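Local coordinates for protein CT398 (Chlamydia trachomatis, PDB 4ILO) that is of unknown function but pairs a long coiled-coil hairpin with a zinc ribbon and possibly binds DNA or RNA, at residues P176-V181 / S230-W235; Q9-I14 / R192-I197; E214-V217 / D221-V224; Q15-K20 / R161-Q166. All coordinates share one frame; numbering follows the deposited sequence. Where two conformers were deposited one is given.

Contact 1 of 4, residues P176-V181 / S230-W235; sequences PELFSV and SRILYW. With EDO (1,2-ethanediol), chain D.
Val181, on the first turns of helix 176-189, faces Ile232, at the start of the short strand 232-234, with their CA atoms 8.7 Å apart. These are the nearest CA atoms of the two segments, far enough apart that side chains alone bridge the distance. Within 176-181 the helical bonding is already established, the N of Ser180 reaching the O of Pro176 and the N of Val181 the O of Glu177. Ile232 supplies the whole of the strand's share of the packing. Its CG1 lies anti to the carbonyl carbon (chi1 -66°), and chi2 of 155° extends the chain, which carries CD1 out to the helix. There the methyl is met by two residues one helical turn apart: CD1 of Ile232 lies 3.6 Å from CG1 of Val181 and 3.7 Å from CD1 of Leu178. Val181 points its side chain at the strand from CB onward, whereas Leu178 starts off obliquely and brings only its CD1 branch round to the isoleucine. The contact joins helix 176-189, which comes next in the chain after helix 90-171, to the C4-type zinc ribbon, in which 232-234 is a central strand paired with 194-198 and 224-225. The side chain of Ile232 is about 10 Å from the zinc ion held by Cys202, Cys205, Cys226 and Cys229. Its other branch, CG2, has O2 of a 1,2-ethanediol molecule, probably from the crystallisation liquor, 3.9 Å away. The same O2 donates a hydrogen bond of 2.8 Å to the backbone O of Leu233.

Contact 2 of 4, residues Q9-I14 / R192-I197; sequences QSILAI and RVVVPI
Val194 sets both of its methyl groups against helix 2-86, where they meet Ile11 and Leu12. The nearest CA atoms of the two segments are those of Leu12 and Val194, 6.9 Å apart. On the buried side, CG2 of Ile11 sits over the fork of the valine, 4.0 Å from CG2 of Val194 and equally far from its CG1. This gamma methyl of Ile11 lies between the backbone N and the carbonyl carbon, with CG1 on the anti side (chi1 -155°). Tyr182 of helix 176-189 packs on both Ile11 and Val194, and Ile232 and Leu8 also touch the valine.

Toward the partly exposed side the packing thins to a single leucine branch. Leu12 leaves its helix at a slant to the strand, and its CD2 comes back to lie 3.7 Å from the O of Val194, a carbon-oxygen contact, and 4.1 Å from CG1 of Val194. Beyond it the helix and strand diverge, and the ring of Tyr234 touches both Leu12 and Pro196. Polar anchoring comes one turn further along the helix, where OE1 of Gln15 accepts hydrogen bonds from the backbone N of Val193 and of Val194. Together these contacts dock one face of a mixed beta-sheet on a long helix: strand 194-198, next to 232-234 in that sheet, is packed against the N-terminal arm of the coiled-coil hairpin.

Contact 3 of 4, residues E214-V217 / D221-V224; sequences ENLV and DHLV. With EDO (1,2-ethanediol), chain D.
Val217 and Val224 press together where the chain after helix 211-219 folds back against it, a short helix-to-strand connection inside the C4-type zinc ribbon. CA of Val224 lies 5.9 Å from CA of Val217, and from there the side chain of Val224 can be followed outward. Its CB is 3.9 Å from CG2 of Val217 and has O2 of a 1,2-ethanediol molecule nearby. CG1, anti to the backbone N (chi1 -180°), runs into CG2 of Val217 at 3.5 Å, tighter than usual for two methyl groups. CG2 takes the other direction: it approaches the backbone O of Leu216 to 3.8 Å and lies over one face of the His222 ring, displaced toward the rim. The ring roofs the valine, while CD2 of Leu216 stands at its edge, close to its plane. The ring of His222 is held by its neighbour, as ND1 donates to OD1 of Asp221 over 2.7 Å with an angle of 163° at the hydrogen. The acceptor lies in the imidazole plane, but the donor stands above the carboxylate plane. Lys219 salt-bridges the other carboxylate oxygen, OD2. A water hydrogen-bonded to the O of Leu216 (2.6 Å) accepts weakly from the N of Asp221. The diol, probably from the crystallisation liquor, bridges backbone groups: O1 donates to O of Val217, and N of Val224 donates to O2 over 2.7 Å, almost straight (176°).

Contact 4 of 4, residues Q15-K20 / R161-Q166; sequences QELDIK and RSLLSQ
Leu17 and Leu163 hold the nearest CA atoms, 6.2 Å apart, of two helices that run nearly antiparallel, the axes of the short segments lying 9.8 Å apart at an angle of 156°. These are the two arms of the coiled-coil hairpin, helix 2-86 and helix 90-171, near the end remote from the hairpin's turn. Each leucine points at the opposite helix and has CG anti to its own carbonyl carbon, with chi1 of -60° for Leu17. The CD2 methyls of Leu17 and Leu163 meet at 3.5 Å, so the hydrophobic centre of the contact is a pair of leucine branches rather than any polar link. The remaining branches separate along the helices. CD1 of Leu163 passes toward the next turn and touches CB of Lys20 at 3.9 Å, which leaves the extended remainder of the lysine to continue into the exposed margin. In the other direction, CD1 of Leu17 lies against the base of Gln166, 3.9 Å from its CB. The two side chains cross almost at right angles, and the glutamine chain runs out extended beyond CG, across the leucine. Met21 and Leu24 of helix 2-86 also pack on Leu163, continuing the apolar seam along the arm. NE2 of Gln166 makes two weak hydrogen bonds to its own helix, to O and OG of Ser162, while OE1 of Gln166 lies 3.7 Å from CD2 of Leu17.

In the fold
All four contacts gather at one end of the elongated chain, where the open end of the coiled-coil hairpin meets the zinc ribbon. Contacts 1 and 2 have centres 8 Å apart and share a sheet, since strands 232-234 and 194-198 are neighbours in it; their segments alternate along the chain. Contact 3 is nested inside the loop closed by contact 1, their centres 11 Å apart, and lies within the ribbon. Contact 4 is nested inside the loop closed by contact 2 and uses the same helix 2-86; the centres of contacts 3 and 4 are 28 Å apart. The sheet thus rests on two helices, hairpin arm 2-86 and helix 176-189.

Contact 1 of 4, residues P176-V181 / S230-W235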
loop_
_atom_site.group_PDB
_atom_site.type_symbol
_atom_site.label_atom_id
_atom_site.label_comp_id
_atom_site.label_asym_id
_atom_site.label_seq_id
_atom_site.Cartn_x
_atom_site.Cartn_y
_atom_site.Cartn_z
ATOM N N PRO A 176 -20.577 -27.846 25.148
ATOM C CA PRO A 176 -20.881 -26.481 24.684
ATOM C C PRO A 176 -20.701 -25.398 25.736
ATOM O O PRO A 176 -20.526 -24.220 25.371
ATOM C CB PRO A 176 -22.333 -26.580 24.185
ATOM C CG PRO A 176 -22.888 -27.732 24.852
ATOM C CD PRO A 176 -21.774 -28.704 25.139
ATOM N N GLU A 177 -20.716 -25.745 27.022
ATOM C CA GLU A 177 -20.463 -24.760 28.068
ATOM C C GLU A 177 -18.985 -24.394 28.123
ATOM O O GLU A 177 -18.615 -23.216 28.260
ATOM C CB GLU A 177 -20.920 -25.353 29.402
ATOM C CG GLU A 177 -22.375 -25.764 29.376
ATOM C CD GLU A 177 -23.283 -24.569 29.257
ATOM O OE1 GLU A 177 -22.865 -23.471 29.676
ATOM O OE2 GLU A 177 -24.414 -24.723 28.764
ATOM N N LEU A 178 -18.130 -25.409 28.027
ATOM C CA LEU A 178 -16.694 -25.176 28.009
ATOM C C LEU A 178 -16.275 -24.416 26.743
ATOM O O LEU A 178 -15.495 -23.462 26.816
ATOM C CB LEU A 178 -16.004 -26.536 28.121
ATOM C CG LEU A 178 -14.532 -26.633 27.760
ATOM C CD1 LEU A 178 -13.714 -25.711 28.633
ATOM C CD2 LEU A 178 -14.091 -28.085 27.909
ATOM N N PHE A 179 -16.824 -24.795 25.587
ATOM C CA PHE A 179 -16.507 -24.114 24.337
ATOM C C PHE A 179 -16.885 -22.636 24.398
ATOM O O PHE A 179 -16.111 -21.758 23.988
ATOM C CB PHE A 179 -17.242 -24.787 23.179
ATOM C CG PHE A 179 -17.049 -24.069 21.884
ATOM C CD1 PHE A 179 -15.880 -24.246 21.147
ATOM C CD2 PHE A 179 -17.994 -23.152 21.438
ATOM C CE1 PHE A 179 -15.670 -23.544 19.962
ATOM C CE2 PHE A 179 -17.794 -22.451 20.237
ATOM C CZ PHE A 179 -16.632 -22.645 19.506
ATOM N N SER A 180 -18.095 -22.357 24.878
ATOM C CA SER A 180 -18.557 -20.987 25.068
ATOM C C SER A 180 -17.593 -20.151 25.924
ATOM O O SER A 180 -17.394 -18.957 25.664
ATOM C CB SER A 180 -19.944 -21.046 25.710
ATOM O OG SER A 180 -20.308 -19.765 26.176
ATOM N N VAL A 181 -17.003 -20.746 26.964
ATOM C CA VAL A 181 -15.988 -20.036 27.745
ATOM C C VAL A 181 -14.705 -19.895 26.919
ATOM O O VAL A 181 -14.140 -18.794 26.781
ATOM C CB VAL A 181 -15.732 -20.786 29.077
ATOM C CG1 VAL A 181 -14.456 -20.297 29.786
ATOM C CG2 VAL A 181 -16.912 -20.671 29.995
ATOM N N SER A 230 -7.347 -15.618 34.197
ATOM C CA SER A 230 -8.697 -16.140 33.913
ATOM C C SER A 230 -8.710 -17.281 32.891
ATOM O O SER A 230 -9.827 -17.791 32.576
ATOM C CB SER A 230 -9.690 -15.064 33.422
ATOM O OG SER A 230 -9.928 -14.064 34.409
ATOM N N ARG A 231 -7.564 -17.704 32.359
ATOM C CA ARG A 231 -7.533 -18.872 31.500
ATOM C C ARG A 231 -7.995 -20.121 32.258
ATOM O O ARG A 231 -7.909 -20.194 33.485
ATOM C CB ARG A 231 -6.115 -19.118 31.011
ATOM C CG ARG A 231 -5.592 -18.016 30.054
ATOM C CD ARG A 231 -4.236 -18.408 29.519
ATOM N NE ARG A 231 -3.844 -17.605 28.355
ATOM C CZ ARG A 231 -3.336 -16.383 28.432
ATOM N NH1 ARG A 231 -3.182 -15.790 29.607
ATOM N NH2 ARG A 231 -3.000 -15.738 27.317
ATOM N N ILE A 232 -8.452 -21.119 31.498
ATOM C CA ILE A 232 -8.840 -22.426 32.058
ATOM C C ILE A 232 -7.582 -23.245 32.336
ATOM O O ILE A 232 -6.759 -23.449 31.437
ATOM C CB ILE A 232 -9.749 -23.179 31.072
ATOM C CG1 ILE A 232 -11.078 -22.446 30.913
ATOM C CG2 ILE A 232 -9.950 -24.642 31.531
ATOM C CD1 ILE A 232 -11.787 -22.722 29.609
ATOM N N LEU A 233 -7.443 -23.744 33.568
ATOM C CA LEU A 233 -6.286 -24.548 33.950
ATOM C C LEU A 233 -6.672 -26.026 34.029
ATOM O O LEU A 233 -7.793 -26.389 34.419
ATOM C CB LEU A 233 -5.750 -24.127 35.327
ATOM C CG LEU A 233 -5.029 -22.795 35.561
ATOM C CD1 LEU A 233 -4.903 -22.520 37.042
ATOM C CD2 LEU A 233 -3.606 -22.790 34.910
ATOM N N TYR A 234 -5.711 -26.888 33.704
ATOM C CA TYR A 234 -5.938 -28.321 33.778
ATOM C C TYR A 234 -4.630 -29.000 34.161
ATOM O O TYR A 234 -3.556 -28.398 34.118
ATOM C CB TYR A 234 -6.495 -28.880 32.466
ATOM C CG TYR A 234 -5.454 -28.986 31.357
ATOM C CD1 TYR A 234 -5.232 -27.922 30.478
ATOM C CD2 TYR A 234 -4.702 -30.153 31.174
ATOM C CE1 TYR A 234 -4.286 -27.997 29.435
ATOM C CE2 TYR A 234 -3.747 -30.248 30.121
ATOM C CZ TYR A 234 -3.545 -29.162 29.266
ATOM O OH TYR A 234 -2.620 -29.223 28.250
ATOM N N TRP A 235 -4.741 -30.268 34.535
ATOM C CA TRP A 235 -3.643 -31.047 35.089
ATOM C C TRP A 235 -3.212 -32.105 34.079
ATOM O O TRP A 235 -4.046 -32.909 33.634
ATOM C CB TRP A 235 -4.126 -31.725 36.367
ATOM C CG TRP A 235 -3.095 -32.557 37.033
ATOM C CD1 TRP A 235 -3.057 -33.926 37.111
ATOM C CD2 TRP A 235 -1.947 -32.080 37.731
ATOM N NE1 TRP A 235 -1.944 -34.324 37.808
ATOM C CE2 TRP A 235 -1.247 -33.212 38.205
ATOM C CE3 TRP A 235 -1.434 -30.802 37.998
ATOM C CZ2 TRP A 235 -0.058 -33.106 38.928
ATOM C CZ3 TRP A 235 -0.249 -30.694 38.720
ATOM C CH2 TRP A 235 0.425 -31.843 39.174
HETATM C C1 EDO D . -9.836 -28.509 36.107
HETATM O O1 EDO D . -9.303 -29.820 35.895
HETATM C C2 EDO D . -10.398 -28.035 34.778
HETATM O O2 EDO D . -10.499 -26.613 34.855
#

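Contact 2 of 4, residues Q9-I14 / R192-I197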
loop_
_atom_site.group_PDB
_atom_site.type_symbol
_atom_site.label_atom_id
_atom_site.label_comp_id
_atom_site.label_asym_id
_atom_site.label_seq_id
_atom_site.Cartn_x
_atom_site.Cartn_y
_atom_site.Cartn_z
ATOM N N GLN A 9 -9.781 -32.971 26.398
ATOM C CA GLN A 9 -9.114 -33.484 25.206
ATOM C C GLN A 9 -9.719 -32.880 23.940
ATOM O O GLN A 9 -8.996 -32.539 22.982
ATOM C CB GLN A 9 -9.209 -35.014 25.200
ATOM C CG GLN A 9 -8.159 -35.718 24.320
ATOM C CD GLN A 9 -8.217 -37.268 24.420
ATOM O OE1 GLN A 9 -8.910 -37.836 25.279
ATOM N NE2 GLN A 9 -7.475 -37.942 23.539
ATOM N N SER A 10 -11.041 -32.686 23.936
ATOM C CA SER A 10 -11.711 -32.185 22.742
ATOM C C SER A 10 -11.424 -30.697 22.495
ATOM O O SER A 10 -11.158 -30.303 21.365
ATOM C CB SER A 10 -13.209 -32.418 22.839
ATOM O OG SER A 10 -13.861 -31.950 21.681
ATOM N N ILE A 11 -11.535 -29.860 23.529
ATOM C CA ILE A 11 -11.220 -28.441 23.398
ATOM C C ILE A 11 -9.734 -28.245 23.151
ATOM O O ILE A 11 -9.336 -27.317 22.448
ATOM C CB ILE A 11 -11.666 -27.671 24.650
ATOM C CG1 ILE A 11 -11.928 -26.206 24.316
ATOM C CG2 ILE A 11 -10.591 -27.765 25.735
ATOM C CD1 ILE A 11 -13.058 -25.965 23.373
ATOM N N LEU A 12 -8.886 -29.089 23.731
ATOM C CA LEU A 12 -7.468 -28.977 23.437
ATOM C C LEU A 12 -7.216 -29.142 21.944
ATOM O O LEU A 12 -6.436 -28.383 21.354
ATOM C CB LEU A 12 -6.660 -29.962 24.290
ATOM C CG LEU A 12 -6.492 -29.443 25.740
ATOM C CD1 LEU A 12 -5.927 -30.480 26.697
ATOM C CD2 LEU A 12 -5.604 -28.171 25.780
ATOM N N ALA A 13 -7.908 -30.080 21.303
ATOM C CA ALA A 13 -7.662 -30.313 19.882
ATOM C C ALA A 13 -8.251 -29.203 19.028
ATOM O O ALA A 13 -7.678 -28.850 17.984
ATOM C CB ALA A 13 -8.231 -31.668 19.446
ATOM N N ILE A 14 -9.394 -28.649 19.440
ATOM C CA ILE A 14 -9.918 -27.467 18.759
ATOM C C ILE A 14 -8.960 -26.299 18.923
ATOM O O ILE A 14 -8.763 -25.495 17.999
ATOM C CB ILE A 14 -11.310 -27.137 19.310
ATOM C CG1 ILE A 14 -12.288 -28.228 18.858
ATOM C CG2 ILE A 14 -11.733 -25.749 18.904
ATOM C CD1 ILE A 14 -13.520 -28.269 19.631
ATOM N N ARG A 192 -3.125 -19.591 23.513
ATOM C CA ARG A 192 -3.721 -20.747 24.190
ATOM C C ARG A 192 -4.374 -20.292 25.479
ATOM O O ARG A 192 -3.728 -19.664 26.327
ATOM C CB ARG A 192 -2.699 -21.848 24.446
ATOM C CG ARG A 192 -2.414 -22.625 23.165
ATOM C CD ARG A 192 -1.350 -23.752 23.297
ATOM N NE ARG A 192 -1.054 -24.326 21.978
ATOM C CZ ARG A 192 -0.222 -23.784 21.072
ATOM N NH1 ARG A 192 0.457 -22.662 21.316
ATOM N NH2 ARG A 192 -0.033 -24.384 19.907
ATOM N N VAL A 193 -5.660 -20.602 25.615
ATOM C CA VAL A 193 -6.426 -20.204 26.788
ATOM C C VAL A 193 -6.866 -21.399 27.673
ATOM O O VAL A 193 -7.358 -21.184 28.801
ATOM C CB VAL A 193 -7.621 -19.340 26.361
ATOM C CG1 VAL A 193 -7.093 -18.008 25.707
ATOM C CG2 VAL A 193 -8.490 -20.103 25.376
ATOM N N VAL A 194 -6.741 -22.631 27.190
ATOM C CA VAL A 194 -6.878 -23.833 28.014
ATOM C C VAL A 194 -5.463 -24.342 28.200
ATOM O O VAL A 194 -4.860 -24.867 27.256
ATOM C CB VAL A 194 -7.760 -24.890 27.339
ATOM C CG1 VAL A 194 -8.003 -26.099 28.310
ATOM C CG2 VAL A 194 -9.082 -24.298 26.919
ATOM N N VAL A 195 -4.898 -24.136 29.386
ATOM C CA VAL A 195 -3.450 -24.315 29.544
ATOM C C VAL A 195 -3.135 -25.161 30.770
ATOM O O VAL A 195 -3.886 -25.133 31.757
ATOM C CB VAL A 195 -2.721 -22.961 29.663
ATOM C CG1 VAL A 195 -2.946 -22.091 28.385
ATOM C CG2 VAL A 195 -3.110 -22.231 30.974
ATOM N N PRO A 196 -2.049 -25.927 30.766
ATOM C CA PRO A 196 -1.764 -26.793 31.912
ATOM C C PRO A 196 -0.952 -26.063 32.983
ATOM O O PRO A 196 -0.337 -25.009 32.741
ATOM C CB PRO A 196 -0.973 -27.949 31.279
ATOM C CG PRO A 196 -0.219 -27.280 30.115
ATOM C CD PRO A 196 -1.133 -26.159 29.625
ATOM N N ILE A 197 -1.030 -26.620 34.198
ATOM C CA ILE A 197 -0.116 -26.283 35.292
ATOM C C ILE A 197 1.278 -26.794 34.937
ATOM O O ILE A 197 1.463 -27.995 34.712
ATOM C CB ILE A 197 -0.560 -26.952 36.604
ATOM C CG1 ILE A 197 -2.045 -26.749 36.914
ATOM C CG2 ILE A 197 0.326 -26.467 37.765
ATOM C CD1 ILE A 197 -2.327 -25.465 37.548
#

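Contact 3 of 4, residues E214-V217 / D221-V224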
loop_
_atom_site.group_PDB
_atom_site.type_symbol
_atom_site.label_atom_id
_atom_site.label_comp_id
_atom_site.label_asym_id
_atom_site.label_seq_id
_atom_site.Cartn_x
_atom_site.Cartn_y
_atom_site.Cartn_z
ATOM N N GLU A 214 -4.244 -25.333 43.275
ATOM C CA GLU A 214 -3.775 -26.538 42.608
ATOM C C GLU A 214 -4.620 -27.748 43.011
ATOM O O GLU A 214 -5.047 -28.530 42.149
ATOM C CB GLU A 214 -2.296 -26.765 42.920
ATOM C CG GLU A 214 -1.791 -28.081 42.385
ATOM C CD GLU A 214 -0.271 -28.210 42.444
ATOM O OE1 GLU A 214 0.413 -27.346 43.071
ATOM O OE2 GLU A 214 0.226 -29.195 41.856
ATOM N N ASN A 215 -4.895 -27.905 44.312
ATOM C CA ASN A 215 -5.803 -28.961 44.746
ATOM C C ASN A 215 -7.091 -28.939 43.930
ATOM O O ASN A 215 -7.523 -29.971 43.400
ATOM C CB ASN A 215 -6.085 -28.853 46.249
ATOM C CG ASN A 215 -4.880 -29.280 47.103
ATOM O OD1 ASN A 215 -4.081 -30.124 46.686
ATOM N ND2 ASN A 215 -4.744 -28.690 48.295
ATOM N N LEU A 216 -7.700 -27.753 43.786
ATOM C CA LEU A 216 -8.942 -27.649 43.025
ATOM C C LEU A 216 -8.770 -28.147 41.595
ATOM O O LEU A 216 -9.649 -28.837 41.069
ATOM C CB LEU A 216 -9.438 -26.199 43.002
ATOM C CG LEU A 216 -9.942 -25.570 44.308
ATOM C CD1 LEU A 216 -10.265 -24.094 44.059
ATOM C CD2 LEU A 216 -11.159 -26.310 44.805
ATOM N N VAL A 217 -7.661 -27.776 40.931
ATOM C CA VAL A 217 -7.483 -28.170 39.533
ATOM C C VAL A 217 -7.351 -29.684 39.419
ATOM O O VAL A 217 -7.920 -30.308 38.518
ATOM C CB VAL A 217 -6.270 -27.451 38.898
ATOM C CG1 VAL A 217 -6.073 -27.934 37.481
ATOM C CG2 VAL A 217 -6.446 -25.927 38.956
ATOM N N ASP A 221 -13.059 -32.041 38.614
ATOM C CA ASP A 221 -14.499 -32.206 38.719
ATOM C C ASP A 221 -15.281 -30.932 38.416
ATOM O O ASP A 221 -16.515 -30.953 38.543
ATOM C CB ASP A 221 -14.876 -32.742 40.118
ATOM C CG ASP A 221 -14.549 -31.744 41.233
ATOM O OD1 ASP A 221 -13.955 -30.666 40.931
ATOM O OD2 ASP A 221 -14.872 -32.042 42.404
ATOM N N HIS A 222 -14.606 -29.833 38.046
ATOM C CA HIS A 222 -15.252 -28.612 37.565
ATOM C C HIS A 222 -14.217 -27.688 36.915
ATOM O O HIS A 222 -13.006 -27.828 37.117
ATOM C CB HIS A 222 -16.019 -27.880 38.675
ATOM C CG HIS A 222 -15.153 -27.272 39.735
ATOM N ND1 HIS A 222 -14.416 -28.036 40.615
ATOM C CD2 HIS A 222 -14.847 -25.984 40.016
ATOM C CE1 HIS A 222 -13.710 -27.245 41.402
ATOM N NE2 HIS A 222 -13.963 -25.993 41.069
ATOM N N LEU A 223 -14.706 -26.759 36.112
ATOM C CA LEU A 223 -13.795 -25.847 35.402
ATOM C C LEU A 223 -13.142 -24.923 36.412
ATOM O O LEU A 223 -13.839 -24.284 37.209
ATOM C CB LEU A 223 -14.544 -25.035 34.362
ATOM C CG LEU A 223 -15.065 -25.762 33.124
ATOM C CD1 LEU A 223 -15.675 -24.746 32.149
ATOM C CD2 LEU A 223 -13.956 -26.543 32.465
ATOM N N VAL A 224 -11.805 -24.906 36.426
ATOM C CA VAL A 224 -11.028 -24.042 37.306
ATOM C C VAL A 224 -10.197 -23.091 36.444
ATOM O O VAL A 224 -9.516 -23.529 35.510
ATOM C CB VAL A 224 -10.106 -24.857 38.230
ATOM C CG1 VAL A 224 -9.310 -23.925 39.135
ATOM C CG2 VAL A 224 -10.949 -25.883 39.092
HETATM C C1 EDO D . -9.836 -28.509 36.107
HETATM O O1 EDO D . -9.303 -29.820 35.895
HETATM C C2 EDO D . -10.398 -28.035 34.778
HETATM O O2 EDO D . -10.499 -26.613 34.855
HETATM O O HOH W 1 -11.065 -29.582 38.975
#

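Contact 4 of 4, residues Q15-K20 / R161-Q166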
loop_
_atom_site.group_PDB
_atom_site.type_symbol
_atom_site.label_atom_id
_atom_site.label_comp_id
_atom_site.label_asym_id
_atom_site.label_seq_id
_atom_site.Cartn_x
_atom_site.Cartn_y
_atom_site.Cartn_z
ATOM N N GLN A 15 -8.361 -26.186 20.106
ATOM C CA GLN A 15 -7.455 -25.086 20.378
ATOM C C GLN A 15 -6.247 -25.127 19.444
ATOM O O GLN A 15 -5.754 -24.076 19.016
ATOM C CB GLN A 15 -7.025 -25.120 21.835
ATOM C CG GLN A 15 -6.242 -23.950 22.245
ATOM C CD GLN A 15 -5.908 -23.968 23.698
ATOM O OE1 GLN A 15 -6.264 -23.058 24.434
ATOM N NE2 GLN A 15 -5.226 -25.026 24.133
ATOM N N GLU A 16 -5.762 -26.323 19.099
ATOM C CA GLU A 16 -4.623 -26.389 18.176
ATOM C C GLU A 16 -5.010 -25.904 16.777
ATOM O O GLU A 16 -4.209 -25.228 16.097
ATOM C CB GLU A 16 -4.038 -27.803 18.143
ATOM C CG GLU A 16 -3.362 -28.196 19.454
ATOM C CD GLU A 16 -2.353 -27.130 19.930
ATOM O OE1 GLU A 16 -1.377 -26.833 19.195
ATOM O OE2 GLU A 16 -2.542 -26.591 21.050
ATOM N N LEU A 17 -6.243 -26.194 16.347
ATOM C CA LEU A 17 -6.717 -25.669 15.072
ATOM C C LEU A 17 -6.833 -24.152 15.122
ATOM O O LEU A 17 -6.350 -23.451 14.220
ATOM C CB LEU A 17 -8.049 -26.315 14.697
ATOM C CG LEU A 17 -7.987 -27.836 14.560
ATOM C CD1 LEU A 17 -9.389 -28.435 14.331
ATOM C CD2 LEU A 17 -7.003 -28.264 13.460
ATOM N N ASP A 18 -7.428 -23.625 16.194
ATOM C CA ASP A 18 -7.561 -22.179 16.317
ATOM C C ASP A 18 -6.201 -21.465 16.316
ATOM O O ASP A 18 -6.065 -20.383 15.721
ATOM C CB ASP A 18 -8.411 -21.828 17.528
ATOM C CG ASP A 18 -9.889 -22.089 17.276
ATOM O OD1 ASP A 18 -10.294 -21.895 16.114
ATOM O OD2 ASP A 18 -10.637 -22.495 18.208
ATOM N N ILE A 19 -5.183 -22.037 16.969
ATOM C CA ILE A 19 -3.878 -21.375 16.991
ATOM C C ILE A 19 -3.313 -21.266 15.575
ATOM O O ILE A 19 -2.844 -20.196 15.144
ATOM C CB ILE A 19 -2.906 -22.117 17.928
ATOM C CG1 ILE A 19 -3.386 -22.031 19.384
ATOM C CG2 ILE A 19 -1.448 -21.545 17.751
ATOM C CD1 ILE A 19 -3.559 -20.656 19.925
ATOM N N LYS A 20 -3.342 -22.377 14.837
ATOM C CA LYS A 20 -2.891 -22.356 13.448
ATOM C C LYS A 20 -3.658 -21.315 12.647
ATOM O O LYS A 20 -3.062 -20.526 11.902
ATOM C CB LYS A 20 -3.066 -23.735 12.821
ATOM C CG LYS A 20 -2.154 -24.791 13.397
ATOM C CD LYS A 20 -2.180 -26.031 12.530
ATOM C CE LYS A 20 -1.872 -27.289 13.315
ATOM N NZ LYS A 20 -2.137 -28.500 12.479
ATOM N N ARG A 161 -9.357 -23.127 4.828
ATOM C CA ARG A 161 -10.587 -23.862 4.537
ATOM C C ARG A 161 -10.599 -25.221 5.232
ATOM O O ARG A 161 -11.588 -25.600 5.869
ATOM C CB ARG A 161 -10.736 -24.041 3.021
ATOM C CG ARG A 161 -11.502 -22.916 2.316
ATOM C CD ARG A 161 -11.803 -23.274 0.853
ATOM N NE ARG A 161 -10.666 -23.042 -0.047
ATOM C CZ ARG A 161 -10.256 -21.840 -0.459
ATOM N NH1 ARG A 161 -10.870 -20.730 -0.044
ATOM N NH2 ARG A 161 -9.214 -21.744 -1.280
ATOM N N SER A 162 -9.498 -25.966 5.117
ATOM C CA SER A 162 -9.435 -27.303 5.696
ATOM C C SER A 162 -9.498 -27.263 7.225
ATOM O O SER A 162 -10.180 -28.088 7.849
ATOM C CB SER A 162 -8.172 -28.016 5.208
ATOM O OG SER A 162 -7.878 -29.129 6.027
ATOM N N LEU A 163 -8.803 -26.306 7.851
ATOM C CA LEU A 163 -8.805 -26.254 9.309
ATOM C C LEU A 163 -10.156 -25.810 9.844
ATOM O O LEU A 163 -10.532 -26.192 10.961
ATOM C CB LEU A 163 -7.703 -25.329 9.819
ATOM C CG LEU A 163 -6.268 -25.769 9.518
ATOM C CD1 LEU A 163 -5.276 -24.624 9.719
ATOM C CD2 LEU A 163 -5.888 -26.965 10.368
ATOM N N LEU A 164 -10.900 -25.013 9.067
ATOM C CA LEU A 164 -12.257 -24.650 9.465
ATOM C C LEU A 164 -13.166 -25.879 9.509
ATOM O O LEU A 164 -13.858 -26.125 10.509
ATOM C CB LEU A 164 -12.812 -23.612 8.501
ATOM C CG LEU A 164 -13.877 -22.666 9.046
ATOM C CD1 LEU A 164 -13.661 -22.350 10.521
ATOM C CD2 LEU A 164 -13.820 -21.398 8.239
ATOM N N SER A 165 -13.173 -26.670 8.432
ATOM C CA SER A 165 -14.048 -27.833 8.384
ATOM C C SER A 165 -13.683 -28.835 9.471
ATOM O O SER A 165 -14.564 -29.486 10.045
ATOM C CB SER A 165 -13.968 -28.490 7.006
ATOM O OG SER A 165 -12.790 -29.270 6.876
ATOM N N GLN A 166 -12.386 -28.990 9.749
ATOM C CA GLN A 166 -11.963 -29.826 10.865
ATOM C C GLN A 166 -12.483 -29.271 12.182
ATOM O O GLN A 166 -12.988 -30.024 13.028
ATOM C CB GLN A 166 -10.443 -29.913 10.915
ATOM C CG GLN A 166 -9.810 -30.709 9.804
ATOM C CD GLN A 166 -8.311 -30.485 9.752
ATOM O OE1 GLN A 166 -7.602 -30.675 10.751
ATOM N NE2 GLN A 166 -7.822 -30.049 8.596
#